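NADH-rubredoxin oxidoreductase (Clostridium acetobutylicum, PDB 3KLJ) catalyses the NADH-dependent reduction of rubredoxin through its bound FAD, passing electrons along a chain that serves dioxygen scavenging in an obligate anaerobe. Local coordinates at residues D187-L192 against V328-Q333; K370-I375 against D379-N384. All blocks are in the same frame, centred on the assembly; numbering follows the deposited sequence.

Contact 1 (D187-L192 against V328-Q333); sequences DRDGGL and VFRSTQ
Arg330 reaches out from strand 327-332 and presents an edge of its guanidinium to Asp187 and a face to Asp189, both at the start of helix 188-199. The two acids meet it in different ways. Asp187 lies at the NE/NH2 edge, the two flat groups only 15° apart. Both nitrogens bond its one oxygen OD1, nearly along the C-O axis, Arg330 NH2 at 2.8 Å and, more bent, Arg330 NE at 3.1 Å. Asp189 instead stands across the group, its carboxylate turned 78° from the guanidinium plane. Asp189 OD1 sits over one face, 3.2 Å from Arg330 NE, where no N-H points at it, and this salt bridge rests on charge alone. The arginine chain runs straight out from the strand and bends at chi3 (-69°), which turns the guanidinium toward both acids.

Asp187 also serves as the N-cap of the helix: its other oxygen, OD2, accepts from Gly190 N at 3.0 Å, approached from above the carboxylate plane. The same OD2 is hydrogen-bonded to the hydroxyl of Tyr337, and the single N-H of Arg330 NE is shared between Asp187 OD1 and that hydroxyl; these links probably help fix the rotation of the carboxylate. Arg188 NH1 extends the charge network at 3.5 Å from Asp189 OD2, and its NE continues it to Glu179. This small, polar surface contact joins the N-terminus of helix 188-199 in the NADH-binding domain to strand 327-332, at one edge of the C-terminal antiparallel sheet, while from adjacent strand 337-343 Val339 touches Asp187 and Tyr337 touches Asp189.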
loop_
_atom_site.group_PDB
_atom_site.type_symbol
_atom_site.label_atom_id
_atom_site.label_comp_id
_atom_site.label_asym_id
_atom_site.label_seq_id
_atom_site.Cartn_x
_atom_site.Cartn_y
_atom_site.Cartn_z
ATOM N N ASP A 187 -7.749 -11.013 -14.888
ATOM C CA ASP A 187 -7.490 -12.271 -15.604
ATOM C C ASP A 187 -6.500 -12.016 -16.739
ATOM O O ASP A 187 -6.053 -10.875 -16.933
ATOM C CB ASP A 187 -8.783 -12.967 -16.085
ATOM C CG ASP A 187 -9.578 -12.155 -17.120
ATOM O OD1 ASP A 187 -10.360 -12.787 -17.867
ATOM O OD2 ASP A 187 -9.447 -10.913 -17.202
ATOM N N ARG A 188 -6.146 -13.068 -17.480
ATOM C CA ARG A 188 -5.147 -12.938 -18.531
ATOM C C ARG A 188 -5.579 -11.913 -19.576
ATOM O O ARG A 188 -4.806 -11.015 -19.929
ATOM C CB ARG A 188 -4.846 -14.292 -19.185
ATOM C CG ARG A 188 -3.885 -14.199 -20.348
ATOM C CD ARG A 188 -3.687 -15.560 -21.028
ATOM N NE ARG A 188 -2.812 -15.445 -22.188
ATOM C CZ ARG A 188 -3.234 -15.165 -23.419
ATOM N NH1 ARG A 188 -4.528 -14.961 -23.653
ATOM N NH2 ARG A 188 -2.356 -15.084 -24.420
ATOM N N ASP A 189 -6.807 -12.058 -20.061
ATOM C CA ASP A 189 -7.350 -11.201 -21.117
ATOM C C ASP A 189 -7.448 -9.741 -20.630
ATOM O O ASP A 189 -7.223 -8.808 -21.397
ATOM C CB ASP A 189 -8.725 -11.707 -21.577
ATOM C CG ASP A 189 -8.683 -13.120 -22.194
ATOM O OD1 ASP A 189 -9.747 -13.750 -22.306
ATOM O OD2 ASP A 189 -7.605 -13.614 -22.577
ATOM N N GLY A 190 -7.779 -9.556 -19.355
ATOM C CA GLY A 190 -7.805 -8.210 -18.747
ATOM C C GLY A 190 -6.428 -7.569 -18.764
ATOM O O GLY A 190 -6.271 -6.424 -19.192
ATOM N N GLY A 191 -5.426 -8.322 -18.313
ATOM C CA GLY A 191 -4.046 -7.846 -18.273
ATOM C C GLY A 191 -3.474 -7.510 -19.637
ATOM O O GLY A 191 -2.695 -6.554 -19.778
ATOM N N LEU A 192 -3.825 -8.310 -20.641
ATOM C CA LEU A 192 -3.374 -8.060 -21.999
ATOM C C LEU A 192 -4.099 -6.854 -22.592
ATOM O O LEU A 192 -3.506 -6.076 -23.330
ATOM C CB LEU A 192 -3.551 -9.307 -22.883
ATOM C CG LEU A 192 -2.580 -10.457 -22.578
ATOM C CD1 LEU A 192 -2.838 -11.621 -23.526
ATOM C CD2 LEU A 192 -1.100 -10.012 -22.650
ATOM N N VAL A 328 -18.224 -17.650 -16.476
ATOM C CA VAL A 328 -17.461 -16.427 -16.717
ATOM C C VAL A 328 -18.102 -15.640 -17.847
ATOM O O VAL A 328 -18.323 -16.173 -18.932
ATOM C CB VAL A 328 -15.986 -16.746 -17.128
ATOM C CG1 VAL A 328 -15.235 -15.472 -17.545
ATOM C CG2 VAL A 328 -15.254 -17.440 -16.007
ATOM N N PHE A 329 -18.408 -14.375 -17.587
ATOM C CA PHE A 329 -18.798 -13.438 -18.641
ATOM C C PHE A 329 -17.716 -12.381 -18.873
ATOM O O PHE A 329 -17.305 -11.681 -17.942
ATOM C CB PHE A 329 -20.105 -12.735 -18.295
ATOM C CG PHE A 329 -21.256 -13.659 -18.081
ATOM C CD1 PHE A 329 -21.947 -14.184 -19.162
ATOM C CD2 PHE A 329 -21.664 -13.987 -16.796
ATOM C CE1 PHE A 329 -23.028 -15.034 -18.968
ATOM C CE2 PHE A 329 -22.749 -14.844 -16.595
ATOM C CZ PHE A 329 -23.430 -15.358 -17.683
ATOM N N ARG A 330 -17.296 -12.252 -20.125
ATOM C CA ARG A 330 -16.246 -11.327 -20.502
ATOM C C ARG A 330 -16.753 -10.411 -21.615
ATOM O O ARG A 330 -17.505 -10.844 -22.479
ATOM C CB ARG A 330 -15.023 -12.122 -20.966
ATOM C CG ARG A 330 -13.780 -11.309 -21.275
ATOM C CD ARG A 330 -12.581 -12.222 -21.560
ATOM N NE ARG A 330 -12.133 -12.943 -20.360
ATOM C CZ ARG A 330 -12.376 -14.232 -20.097
ATOM N NH1 ARG A 330 -13.065 -14.989 -20.952
ATOM N NH2 ARG A 330 -11.918 -14.769 -18.969
ATOM N N SER A 331 -16.340 -9.146 -21.574
ATOM C CA SER A 331 -16.618 -8.196 -22.647
ATOM C C SER A 331 -15.378 -7.362 -22.933
ATOM O O SER A 331 -14.798 -6.773 -22.014
ATOM C CB SER A 331 -17.789 -7.279 -22.269
ATOM O OG SER A 331 -17.959 -6.246 -23.230
ATOM N N THR A 332 -14.968 -7.328 -24.198
ATOM C CA THR A 332 -13.877 -6.471 -24.636
ATOM C C THR A 332 -14.429 -5.438 -25.613
ATOM O O THR A 332 -15.006 -5.790 -26.640
ATOM C CB THR A 332 -12.741 -7.286 -25.311
ATOM O OG1 THR A 332 -12.253 -8.278 -24.403
ATOM C CG2 THR A 332 -11.588 -6.382 -25.737
ATOM N N GLN A 333 -14.258 -4.167 -25.270
ATOM C CA GLN A 333 -14.659 -3.057 -26.134
ATOM C C GLN A 333 -13.447 -2.159 -26.362
ATOM O O GLN A 333 -12.383 -2.427 -25.817
ATOM C CB GLN A 333 -15.800 -2.277 -25.485
ATOM C CG GLN A 333 -17.073 -3.095 -25.283
ATOM C CD GLN A 333 -18.118 -2.354 -24.478
ATOM O OE1 GLN A 333 -18.337 -1.159 -24.681
ATOM N NE2 GLN A 333 -18.778 -3.060 -23.561
#

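Contact 2 (K370-I375 against D379-N384); sequences KSFDNI and DAILNN
In the C-terminal domain, of the rubredoxin-NAD+ reductase family, residues 379-384, which include most of the short helix 378-382, turn back onto the loop 370-375 beside the domain's antiparallel sheet. Phe372 carries the apolar part. Its chi1 of -66° puts CG anti to the carbonyl carbon and directs the ring toward the helix, where CE2 lies 3.8 Å from CG2 of Ile381, the two side chains crossing at about a right angle. The CB of Asn384 packs obliquely against the same ring, 3.9 Å from Phe372 CD2. Strand 346-353 adds Ile347 to both Phe372 and Ile381, so the cluster closes against the sheet. Farther along the loop, the side chain of Asn374 rests against the methyl group of Ala380.

Polar links flank this cluster. A water donates to Asn374 O at 2.6 Å and to Ala380 O at 3.0 Å, tying the loop backbone to the helix. Ala380 O also accepts from Asn384 ND2 at 3.0 Å, which holds the asparagine side chain back toward the helix. The extended chain of Lys370 brings NZ to within 2.6 Å of Asn384 O, the ammonium tilted 24° from the plane of that carbonyl.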
loop_
_atom_site.group_PDB
_atom_site.type_symbol
_atom_site.label_atom_id
_atom_site.label_comp_id
_atom_site.label_asym_id
_atom_site.label_seq_id
_atom_site.Cartn_x
_atom_site.Cartn_y
_atom_site.Cartn_z
ATOM N N LYS A 370 -25.556 -10.344 -3.900
ATOM C CA LYS A 370 -26.801 -10.356 -4.652
ATOM C C LYS A 370 -26.936 -11.632 -5.473
ATOM O O LYS A 370 -26.025 -12.017 -6.206
ATOM C CB LYS A 370 -26.871 -9.140 -5.576
ATOM C CG LYS A 370 -28.262 -8.855 -6.119
ATOM C CD LYS A 370 -28.244 -7.697 -7.098
ATOM C CE LYS A 370 -29.612 -7.029 -7.154
ATOM N NZ LYS A 370 -29.479 -5.675 -7.736
ATOM N N SER A 371 -28.085 -12.281 -5.342
ATOM C CA SER A 371 -28.389 -13.461 -6.139
ATOM C C SER A 371 -29.082 -13.050 -7.432
ATOM O O SER A 371 -29.890 -12.120 -7.444
ATOM C CB SER A 371 -29.257 -14.425 -5.344
ATOM O OG SER A 371 -30.290 -13.716 -4.695
ATOM N N PHE A 372 -28.751 -13.749 -8.512
ATOM C CA PHE A 372 -29.266 -13.445 -9.840
ATOM C C PHE A 372 -30.042 -14.649 -10.338
ATOM O O PHE A 372 -29.450 -15.696 -10.634
ATOM C CB PHE A 372 -28.111 -13.118 -10.804
ATOM C CG PHE A 372 -27.380 -11.848 -10.464
ATOM C CD1 PHE A 372 -26.406 -11.834 -9.463
ATOM C CD2 PHE A 372 -27.671 -10.660 -11.140
ATOM C CE1 PHE A 372 -25.743 -10.662 -9.134
ATOM C CE2 PHE A 372 -27.002 -9.481 -10.828
ATOM C CZ PHE A 372 -26.036 -9.479 -9.824
ATOM N N ASP A 373 -31.362 -14.507 -10.420
ATOM C CA ASP A 373 -32.224 -15.596 -10.878
ATOM C C ASP A 373 -32.130 -15.850 -12.388
ATOM O O ASP A 373 -32.622 -16.861 -12.886
ATOM C CB ASP A 373 -33.682 -15.386 -10.429
ATOM C CG ASP A 373 -34.249 -14.044 -10.857
ATOM O OD1 ASP A 373 -34.067 -13.644 -12.028
ATOM O OD2 ASP A 373 -34.902 -13.386 -10.020
ATOM N N ASN A 374 -31.501 -14.929 -13.108
ATOM C CA ASN A 374 -31.241 -15.105 -14.526
ATOM C C ASN A 374 -29.746 -14.950 -14.823
ATOM O O ASN A 374 -29.194 -13.857 -14.725
ATOM C CB ASN A 374 -32.065 -14.112 -15.350
ATOM C CG ASN A 374 -32.190 -14.513 -16.814
ATOM O OD1 ASN A 374 -33.244 -14.337 -17.425
ATOM N ND2 ASN A 374 -31.123 -15.060 -17.378
ATOM N N ILE A 375 -29.097 -16.052 -15.179
ATOM C CA ILE A 375 -27.670 -16.012 -15.496
ATOM C C ILE A 375 -27.385 -16.470 -16.931
ATOM O O ILE A 375 -26.263 -16.859 -17.255
ATOM C CB ILE A 375 -26.822 -16.797 -14.450
ATOM C CG1 ILE A 375 -27.249 -18.271 -14.376
ATOM C CG2 ILE A 375 -26.915 -16.119 -13.078
ATOM C CD1 ILE A 375 -26.237 -19.198 -13.709
ATOM N N ASP A 379 -25.830 -9.529 -20.398
ATOM C CA ASP A 379 -26.938 -8.564 -20.419
ATOM C C ASP A 379 -27.903 -8.723 -19.247
ATOM O O ASP A 379 -28.211 -7.736 -18.559
ATOM C CB ASP A 379 -27.695 -8.592 -21.755
ATOM C CG ASP A 379 -27.001 -7.762 -22.836
ATOM O OD1 ASP A 379 -26.123 -6.937 -22.506
ATOM O OD2 ASP A 379 -27.338 -7.918 -24.018
ATOM N N ALA A 380 -28.365 -9.950 -18.998
ATOM C CA ALA A 380 -29.317 -10.169 -17.898
ATOM C C ALA A 380 -28.727 -9.803 -16.528
ATOM O O ALA A 380 -29.440 -9.353 -15.632
ATOM C CB ALA A 380 -29.837 -11.594 -17.902
ATOM N N ILE A 381 -27.427 -10.016 -16.363
ATOM C CA ILE A 381 -26.763 -9.647 -15.118
ATOM C C ILE A 381 -26.671 -8.121 -15.005
ATOM O O ILE A 381 -27.065 -7.552 -13.993
ATOM C CB ILE A 381 -25.395 -10.335 -14.971
ATOM C CG1 ILE A 381 -25.616 -11.833 -14.761
ATOM C CG2 ILE A 381 -24.581 -9.710 -13.810
ATOM C CD1 ILE A 381 -24.379 -12.637 -14.849
ATOM N N LEU A 382 -26.179 -7.472 -16.063
ATOM C CA LEU A 382 -26.104 -6.014 -16.102
ATOM C C LEU A 382 -27.432 -5.331 -15.760
ATOM O O LEU A 382 -27.441 -4.319 -15.061
ATOM C CB LEU A 382 -25.605 -5.527 -17.463
ATOM C CG LEU A 382 -24.168 -5.852 -17.888
ATOM C CD1 LEU A 382 -23.920 -5.397 -19.324
ATOM C CD2 LEU A 382 -23.140 -5.230 -16.946
ATOM N N ASN A 383 -28.546 -5.893 -16.239
ATOM C CA ASN A 383 -29.869 -5.291 -16.025
ATOM C C ASN A 383 -30.365 -5.428 -14.597
ATOM O O ASN A 383 -31.344 -4.790 -14.219
ATOM C CB ASN A 383 -30.912 -5.887 -16.989
ATOM C CG ASN A 383 -30.537 -5.713 -18.449
ATOM O OD1 ASN A 383 -30.932 -6.521 -19.300
ATOM N ND2 ASN A 383 -29.771 -4.671 -18.750
ATOM N N ASN A 384 -29.697 -6.274 -13.815
ATOM C CA ASN A 384 -30.112 -6.549 -12.432
ATOM C C ASN A 384 -29.139 -6.002 -11.381
ATOM O O ASN A 384 -29.231 -6.324 -10.194
ATOM C CB ASN A 384 -30.353 -8.047 -12.233
ATOM C CG ASN A 384 -31.716 -8.478 -12.732
ATOM O OD1 ASN A 384 -32.645 -8.653 -11.939
ATOM N ND2 ASN A 384 -31.856 -8.622 -14.049
HETATM O O HOH W 1 -29.892 -11.570 -13.670
#

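Contact 1 closes before contact 2 opens along the chain, and their centres lie about 19 Å apart, on the same side of the molecule's centre and away from the FAD site. Both involve the C-terminal domain, but they join different things: contact 1 ties an edge strand of its sheet to the NADH-binding domain, whereas contact 2 is internal, packing residues 379-384 on the loop 370-375 beside the same antiparallel sheet. Phe329 connects them directly. Next to Arg330 on strand 327-332, it packs with CZ 3.2 Å from Ile375 O and with CE2 very close to Ile381 CD1. The terminal helix 378-382 thus borders the strand whose Arg330 reaches the neighbouring domain.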